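Local coordinates for conserved hypothetical protein TM1158 (Thermotoga maritima, PDB 1O1Y) that probably acts as a type 1 glutamine amidotransferase, releasing ammonia from glutamine for transfer to a substrate not yet identified, at residues 147-161 with 171-185. Residues are numbered along the deposited sequence; the frame is centred on the assembly and turned at random. Where two conformers were deposited one is given.
Sequences FQWHGDTFDLPRRAT and NQGFVYGKAVGLQFH. With SO4 (sulfate ion), chain C.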
loop_
_atom_site.group_PDB
_atom_site.type_symbol
_atom_site.label_atom_id
_atom_site.label_comp_id
_atom_site.label_asym_id
_atom_site.label_seq_id
_atom_site.Cartn_x
_atom_site.Cartn_y
_atom_site.Cartn_z
ATOM N N PHE A 147 -6.588 7.174 -4.853
ATOM C CA PHE A 147 -7.269 7.409 -3.576
ATOM C C PHE A 147 -6.252 7.508 -2.408
ATOM O O PHE A 147 -5.342 6.695 -2.263
ATOM C CB PHE A 147 -8.257 6.307 -3.302
ATOM C CG PHE A 147 -9.027 6.476 -2.036
ATOM C CD1 PHE A 147 -9.892 7.542 -1.863
ATOM C CD2 PHE A 147 -8.926 5.510 -1.030
ATOM C CE1 PHE A 147 -10.636 7.654 -0.660
ATOM C CE2 PHE A 147 -9.649 5.614 0.131
ATOM C CZ PHE A 147 -10.490 6.704 0.324
ATOM N N GLN A 148 -6.415 8.540 -1.613
ATOM C CA GLN A 148 -5.497 8.869 -0.521
ATOM C C GLN A 148 -6.240 8.884 0.781
ATOM O O GLN A 148 -7.396 9.352 0.874
ATOM C CB GLN A 148 -4.906 10.275 -0.694
ATOM C CG GLN A 148 -4.047 10.426 -1.956
ATOM C CD GLN A 148 -2.647 9.881 -1.793
ATOM O OE1 GLN A 148 -2.365 9.101 -0.876
ATOM N NE2 GLN A 148 -1.745 10.301 -2.697
ATOM N N TRP A 149 -5.576 8.415 1.816
ATOM C CA TRP A 149 -6.084 8.565 3.156
ATOM C C TRP A 149 -4.913 8.600 4.136
ATOM O O TRP A 149 -4.642 7.638 4.840
ATOM C CB TRP A 149 -7.046 7.432 3.515
ATOM C CG TRP A 149 -7.973 7.817 4.670
ATOM C CD1 TRP A 149 -7.622 8.383 5.858
ATOM C CD2 TRP A 149 -9.403 7.689 4.703
ATOM N NE1 TRP A 149 -8.744 8.622 6.617
ATOM C CE2 TRP A 149 -9.844 8.182 5.936
ATOM C CE3 TRP A 149 -10.351 7.217 3.803
ATOM C CZ2 TRP A 149 -11.196 8.195 6.290
ATOM C CZ3 TRP A 149 -11.683 7.219 4.166
ATOM C CH2 TRP A 149 -12.087 7.706 5.386
ATOM N N HIS A 150 -4.219 9.733 4.194
ATOM C CA HIS A 150 -2.997 9.807 4.998
ATOM C C HIS A 150 -2.730 11.230 5.452
ATOM O O HIS A 150 -3.030 12.184 4.754
ATOM C CB HIS A 150 -1.784 9.242 4.227
ATOM C CG HIS A 150 -1.227 10.172 3.194
ATOM N ND1 HIS A 150 -0.120 10.970 3.432
ATOM C CD2 HIS A 150 -1.638 10.466 1.937
ATOM C CE1 HIS A 150 0.115 11.716 2.364
ATOM N NE2 HIS A 150 -0.805 11.445 1.451
ATOM N N GLY A 151 -2.104 11.318 6.616
ATOM C CA GLY A 151 -1.604 12.545 7.169
ATOM C C GLY A 151 -0.093 12.584 7.274
ATOM O O GLY A 151 0.453 13.662 7.428
ATOM N N ASP A 152 0.552 11.434 7.235
ATOM C CA ASP A 152 2.016 11.377 7.350
ATOM C C ASP A 152 2.622 11.217 5.977
ATOM O O ASP A 152 1.975 10.768 5.009
ATOM C CB ASP A 152 2.474 10.213 8.220
ATOM C CG ASP A 152 2.334 10.480 9.723
ATOM O OD1 ASP A 152 1.875 11.586 10.160
ATOM O OD2 ASP A 152 2.646 9.571 10.547
ATOM N N THR A 153 3.880 11.594 5.899
ATOM C CA THR A 153 4.720 11.358 4.718
ATOM C C THR A 153 6.140 10.949 5.124
ATOM O O THR A 153 6.399 10.629 6.262
ATOM C CB THR A 153 4.674 12.644 3.795
ATOM O OG1 THR A 153 5.255 12.369 2.504
ATOM C CG2 THR A 153 5.427 13.775 4.379
ATOM N N PHE A 154 7.061 10.912 4.173
ATOM C CA PHE A 154 8.397 10.440 4.428
ATOM C C PHE A 154 9.388 11.094 3.481
ATOM O O PHE A 154 9.022 11.615 2.435
ATOM C CB PHE A 154 8.473 8.900 4.299
ATOM C CG PHE A 154 7.867 8.361 3.020
ATOM C CD1 PHE A 154 6.531 7.991 2.967
ATOM C CD2 PHE A 154 8.626 8.278 1.856
ATOM C CE1 PHE A 154 5.971 7.554 1.755
ATOM C CE2 PHE A 154 8.075 7.835 0.655
ATOM C CZ PHE A 154 6.751 7.484 0.607
ATOM N N ASP A 155 10.657 11.044 3.881
ATOM C CA ASP A 155 11.785 11.357 3.005
ATOM C C ASP A 155 12.049 10.168 2.086
ATOM O O ASP A 155 11.745 9.034 2.408
ATOM C CB ASP A 155 13.023 11.588 3.818
ATOM C CG ASP A 155 13.017 12.912 4.544
ATOM O OD1 ASP A 155 12.257 13.824 4.121
ATOM O OD2 ASP A 155 13.761 13.110 5.536
ATOM N N LEU A 156 12.622 10.438 0.922
ATOM C CA LEU A 156 13.014 9.369 -0.003
ATOM C C LEU A 156 14.273 8.686 0.503
ATOM O O LEU A 156 15.268 9.335 0.728
ATOM C CB LEU A 156 13.273 9.971 -1.385
ATOM C CG LEU A 156 13.668 9.028 -2.531
ATOM C CD1 LEU A 156 12.502 8.169 -2.888
ATOM C CD2 LEU A 156 14.119 9.825 -3.713
ATOM N N PRO A 157 14.243 7.370 0.729
ATOM C CA PRO A 157 15.448 6.709 1.200
ATOM C C PRO A 157 16.579 6.856 0.201
ATOM O O PRO A 157 16.363 6.942 -1.016
ATOM C CB PRO A 157 15.038 5.247 1.297
ATOM C CG PRO A 157 13.563 5.258 1.514
ATOM C CD PRO A 157 13.094 6.442 0.684
ATOM N N ARG A 158 17.770 6.874 0.735
ATOM C CA ARG A 158 18.951 7.150 -0.067
ATOM C C ARG A 158 19.062 6.146 -1.194
ATOM O O ARG A 158 19.364 6.494 -2.330
ATOM C CB ARG A 158 20.203 7.105 0.776
ATOM C CG ARG A 158 21.447 7.488 -0.033
ATOM C CD ARG A 158 22.737 7.480 0.774
ATOM N NE ARG A 158 22.785 6.297 1.623
ATOM C CZ ARG A 158 23.341 5.142 1.291
ATOM N NH1 ARG A 158 23.987 4.994 0.136
ATOM N NH2 ARG A 158 23.282 4.131 2.149
ATOM N N ARG A 159 18.825 4.890 -0.917
ATOM C CA ARG A 159 19.051 3.952 -2.023
ATOM C C ARG A 159 17.838 3.833 -3.024
ATOM O O ARG A 159 17.914 3.161 -4.063
ATOM C CB ARG A 159 19.458 2.608 -1.414
ATOM C CG ARG A 159 20.861 2.622 -0.731
ATOM C CD ARG A 159 21.071 1.456 0.275
ATOM N NE ARG A 159 20.161 1.549 1.436
ATOM C CZ ARG A 159 19.887 0.553 2.294
ATOM N NH1 ARG A 159 20.427 -0.659 2.144
ATOM N NH2 ARG A 159 19.062 0.770 3.313
ATOM N N ALA A 160 16.748 4.532 -2.738
ATOM C CA ALA A 160 15.515 4.354 -3.482
ATOM C C ALA A 160 15.370 5.287 -4.675
ATOM O O ALA A 160 15.945 6.395 -4.720
ATOM C CB ALA A 160 14.317 4.521 -2.540
ATOM N N THR A 161 14.601 4.821 -5.653
ATOM C CA THR A 161 14.164 5.623 -6.786
ATOM C C THR A 161 12.803 6.156 -6.547
ATOM O O THR A 161 11.891 5.390 -6.288
ATOM C CB THR A 161 14.153 4.727 -8.024
ATOM O OG1 THR A 161 15.496 4.314 -8.241
ATOM C CG2 THR A 161 13.790 5.524 -9.279
ATOM N N ASN A 171 7.033 12.960 -2.078
ATOM C CA ASN A 171 7.273 11.509 -2.086
ATOM C C ASN A 171 5.990 10.699 -1.966
ATOM O O ASN A 171 5.442 10.542 -0.893
ATOM C CB ASN A 171 8.284 11.152 -0.995
ATOM C CG ASN A 171 9.574 11.899 -1.146
ATOM O OD1 ASN A 171 10.156 11.938 -2.243
ATOM N ND2 ASN A 171 10.070 12.485 -0.042
ATOM N N GLN A 172 5.497 10.250 -3.111
ATOM C CA GLN A 172 4.256 9.455 -3.160
ATOM C C GLN A 172 4.521 7.992 -3.395
ATOM O O GLN A 172 3.658 7.160 -3.116
ATOM C CB GLN A 172 3.327 10.032 -4.224
ATOM C CG GLN A 172 2.655 11.343 -3.740
ATOM C CD GLN A 172 1.511 11.158 -2.766
ATOM O OE1 GLN A 172 1.162 10.018 -2.436
ATOM N NE2 GLN A 172 0.907 12.286 -2.310
ATOM N N GLY A 173 5.649 7.653 -3.987
ATOM C CA GLY A 173 5.953 6.250 -4.262
ATOM C C GLY A 173 7.422 6.078 -4.647
ATOM O O GLY A 173 8.040 6.993 -5.219
ATOM N N PHE A 174 8.001 4.934 -4.283
ATOM C CA PHE A 174 9.394 4.666 -4.529
ATOM C C PHE A 174 9.620 3.187 -4.690
ATOM O O PHE A 174 8.794 2.388 -4.326
ATOM C CB PHE A 174 10.285 5.247 -3.420
ATOM C CG PHE A 174 10.089 4.590 -2.077
ATOM C CD1 PHE A 174 9.114 5.043 -1.193
ATOM C CD2 PHE A 174 10.857 3.492 -1.719
ATOM C CE1 PHE A 174 8.943 4.423 0.034
ATOM C CE2 PHE A 174 10.695 2.877 -0.461
ATOM C CZ PHE A 174 9.729 3.339 0.404
ATOM N N VAL A 175 10.773 2.861 -5.249
ATOM C CA VAL A 175 11.202 1.491 -5.436
ATOM C C VAL A 175 12.665 1.357 -4.955
ATOM O O VAL A 175 13.504 2.265 -5.119
ATOM C CB VAL A 175 11.119 1.052 -6.928
ATOM C CG1 VAL A 175 11.771 -0.310 -7.152
ATOM C CG2 VAL A 175 9.705 1.061 -7.416
ATOM N N TYR A 176 12.938 0.230 -4.331
ATOM C CA TYR A 176 14.279 -0.157 -3.882
ATOM C C TYR A 176 14.387 -1.647 -4.119
ATOM O O TYR A 176 13.780 -2.427 -3.417
ATOM C CB TYR A 176 14.457 0.160 -2.394
ATOM C CG TYR A 176 15.766 -0.338 -1.806
ATOM C CD1 TYR A 176 16.936 0.354 -1.986
ATOM C CD2 TYR A 176 15.818 -1.531 -1.109
ATOM C CE1 TYR A 176 18.131 -0.144 -1.471
ATOM C CE2 TYR A 176 16.999 -2.007 -0.587
ATOM C CZ TYR A 176 18.145 -1.309 -0.778
ATOM O OH TYR A 176 19.336 -1.785 -0.266
ATOM N N GLY A 177 15.118 -2.038 -5.152
ATOM C CA GLY A 177 15.263 -3.449 -5.505
ATOM C C GLY A 177 13.914 -3.974 -5.943
ATOM O O GLY A 177 13.255 -3.388 -6.803
ATOM N N LYS A 178 13.467 -5.046 -5.282
ATOM C CA LYS A 178 12.138 -5.601 -5.494
ATOM C C LYS A 178 11.082 -5.120 -4.509
ATOM O O LYS A 178 9.953 -5.645 -4.491
ATOM C CB LYS A 178 12.250 -7.106 -5.483
ATOM C CG LYS A 178 13.097 -7.569 -6.671
ATOM C CD LYS A 178 13.808 -8.872 -6.399
ATOM C CE LYS A 178 12.956 -10.096 -6.604
ATOM N NZ LYS A 178 13.810 -11.371 -6.606
ATOM N N ALA A 179 11.430 -4.108 -3.722
ATOM C CA ALA A 179 10.504 -3.511 -2.764
ATOM C C ALA A 179 9.969 -2.187 -3.260
ATOM O O ALA A 179 10.712 -1.335 -3.755
ATOM C CB ALA A 179 11.181 -3.314 -1.408
ATOM N N VAL A 180 8.666 -2.059 -3.125
ATOM C CA VAL A 180 7.910 -0.935 -3.636
ATOM C C VAL A 180 7.140 -0.338 -2.501
ATOM O O VAL A 180 6.527 -1.049 -1.721
ATOM C CB VAL A 180 6.944 -1.411 -4.751
ATOM C CG1 VAL A 180 6.036 -0.265 -5.252
ATOM C CG2 VAL A 180 7.705 -2.085 -5.899
ATOM N N GLY A 181 7.154 0.975 -2.381
ATOM C CA GLY A 181 6.290 1.675 -1.448
ATOM C C GLY A 181 5.407 2.661 -2.169
ATOM O O GLY A 181 5.895 3.479 -2.916
ATOM N N LEU A 182 4.103 2.586 -1.926
ATOM C CA LEU A 182 3.135 3.548 -2.483
ATOM C C LEU A 182 2.376 4.169 -1.345
ATOM O O LEU A 182 1.825 3.469 -0.533
ATOM C CB LEU A 182 2.157 2.842 -3.438
ATOM C CG LEU A 182 2.688 2.139 -4.661
ATOM C CD1 LEU A 182 1.518 1.538 -5.480
ATOM C CD2 LEU A 182 3.532 3.064 -5.498
ATOM N N GLN A 183 2.356 5.492 -1.273
ATOM C CA GLN A 183 1.608 6.171 -0.234
ATOM C C GLN A 183 0.081 5.997 -0.429
ATOM O O GLN A 183 -0.712 5.945 0.538
ATOM C CB GLN A 183 1.997 7.643 -0.226
ATOM C CG GLN A 183 1.226 8.479 0.764
ATOM C CD GLN A 183 1.615 8.131 2.187
ATOM O OE1 GLN A 183 2.679 8.557 2.642
ATOM N NE2 GLN A 183 0.768 7.358 2.885
ATOM N N PHE A 184 -0.311 5.912 -1.705
ATOM C CA PHE A 184 -1.694 5.956 -2.148
ATOM C C PHE A 184 -2.310 4.562 -2.426
ATOM O O PHE A 184 -1.600 3.517 -2.482
ATOM C CB PHE A 184 -1.787 6.831 -3.406
ATOM C CG PHE A 184 -0.863 6.401 -4.500
ATOM C CD1 PHE A 184 0.407 6.992 -4.642
ATOM C CD2 PHE A 184 -1.280 5.468 -5.447
ATOM C CE1 PHE A 184 1.264 6.576 -5.659
ATOM C CE2 PHE A 184 -0.448 5.082 -6.444
ATOM C CZ PHE A 184 0.831 5.636 -6.579
ATOM N N HIS A 185 -3.604 4.580 -2.715
ATOM C CA HIS A 185 -4.385 3.370 -2.941
ATOM C C HIS A 185 -4.868 3.303 -4.382
ATOM O O HIS A 185 -5.570 4.216 -4.860
ATOM C CB HIS A 185 -5.591 3.397 -2.014
ATOM C CG HIS A 185 -5.219 3.390 -0.576
ATOM N ND1 HIS A 185 -5.001 2.227 0.134
ATOM C CD2 HIS A 185 -4.996 4.409 0.289
ATOM C CE1 HIS A 185 -4.699 2.531 1.390
ATOM N NE2 HIS A 185 -4.685 3.846 1.510
HETATM S S SO4 C . -1.448 8.599 8.752
HETATM O O1 SO4 C . -2.694 9.333 8.839
HETATM O O2 SO4 C . -0.680 8.790 7.498
HETATM O O3 SO4 C . -1.834 7.189 8.783
HETATM O O4 SO4 C . -0.569 8.842 9.907
HETATM O O HOH W 1 -3.001 7.345 1.318
HETATM O O HOH W 2 6.737 13.899 0.696
HETATM O O HOH W 3 3.627 10.704 1.256
HETATM O O HOH W 4 13.056 13.302 0.002
#
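Gln183 lies flat against the imidazole of His150, amide and ring planes only 10° apart. Its CG stands anti to the backbone N (chi1 177°), and the bend at chi2 then lays the amide along the ring. CB leads the chain toward 147-161; CG sits over the ring centre of His150 in a CH-pi contact, 3.6 Å from the centroid; CD rests above CG and ND1 of His150; NE2 reaches His150 CB at 3.4 Å; and OE1 passes Phe154 CE1, taking bonds from a water and from Gln104. That water, 2.7 Å from Gln183 OE1, also donates to Asn171 O and accepts from Thr153 OG1. The imidazole is held at both nitrogens, ND1 giving a 2.6 Å bond to Asp152 O and NE2 bonding Glu122. A leucine in place of His150 would probably leave Asp152 O and Glu122 without these mates and the Gln183 amide without its flat support. Farther along, Asn171 ND2 donates to Phe154 O, 2.8 Å away, in the carbonyl plane and on a lone pair. Phe154 comes up to the edge of the Phe174 ring, CE2 to CD1 3.5 Å, with ring planes at 71°; Pro157 CD lies over the centre of one Phe174 face, and Ala160 CB touches CD2. Gln148 NE2 meets Gln172 OE1 at 2.9 Å from above the carbonyl plane. Paired backbone bonds close both ends, Phe147 with His185 and Thr161 with Val175, both antiparallel. His185 also bonds Glu187 and, through NE2, the oxidised cysteine at position 100, an arrangement consistent with the Cys-His-Glu catalytic triad of type 1 glutamine amidotransferases, here set beside the antiparallel part of the central sheet in a flavodoxin-like fold.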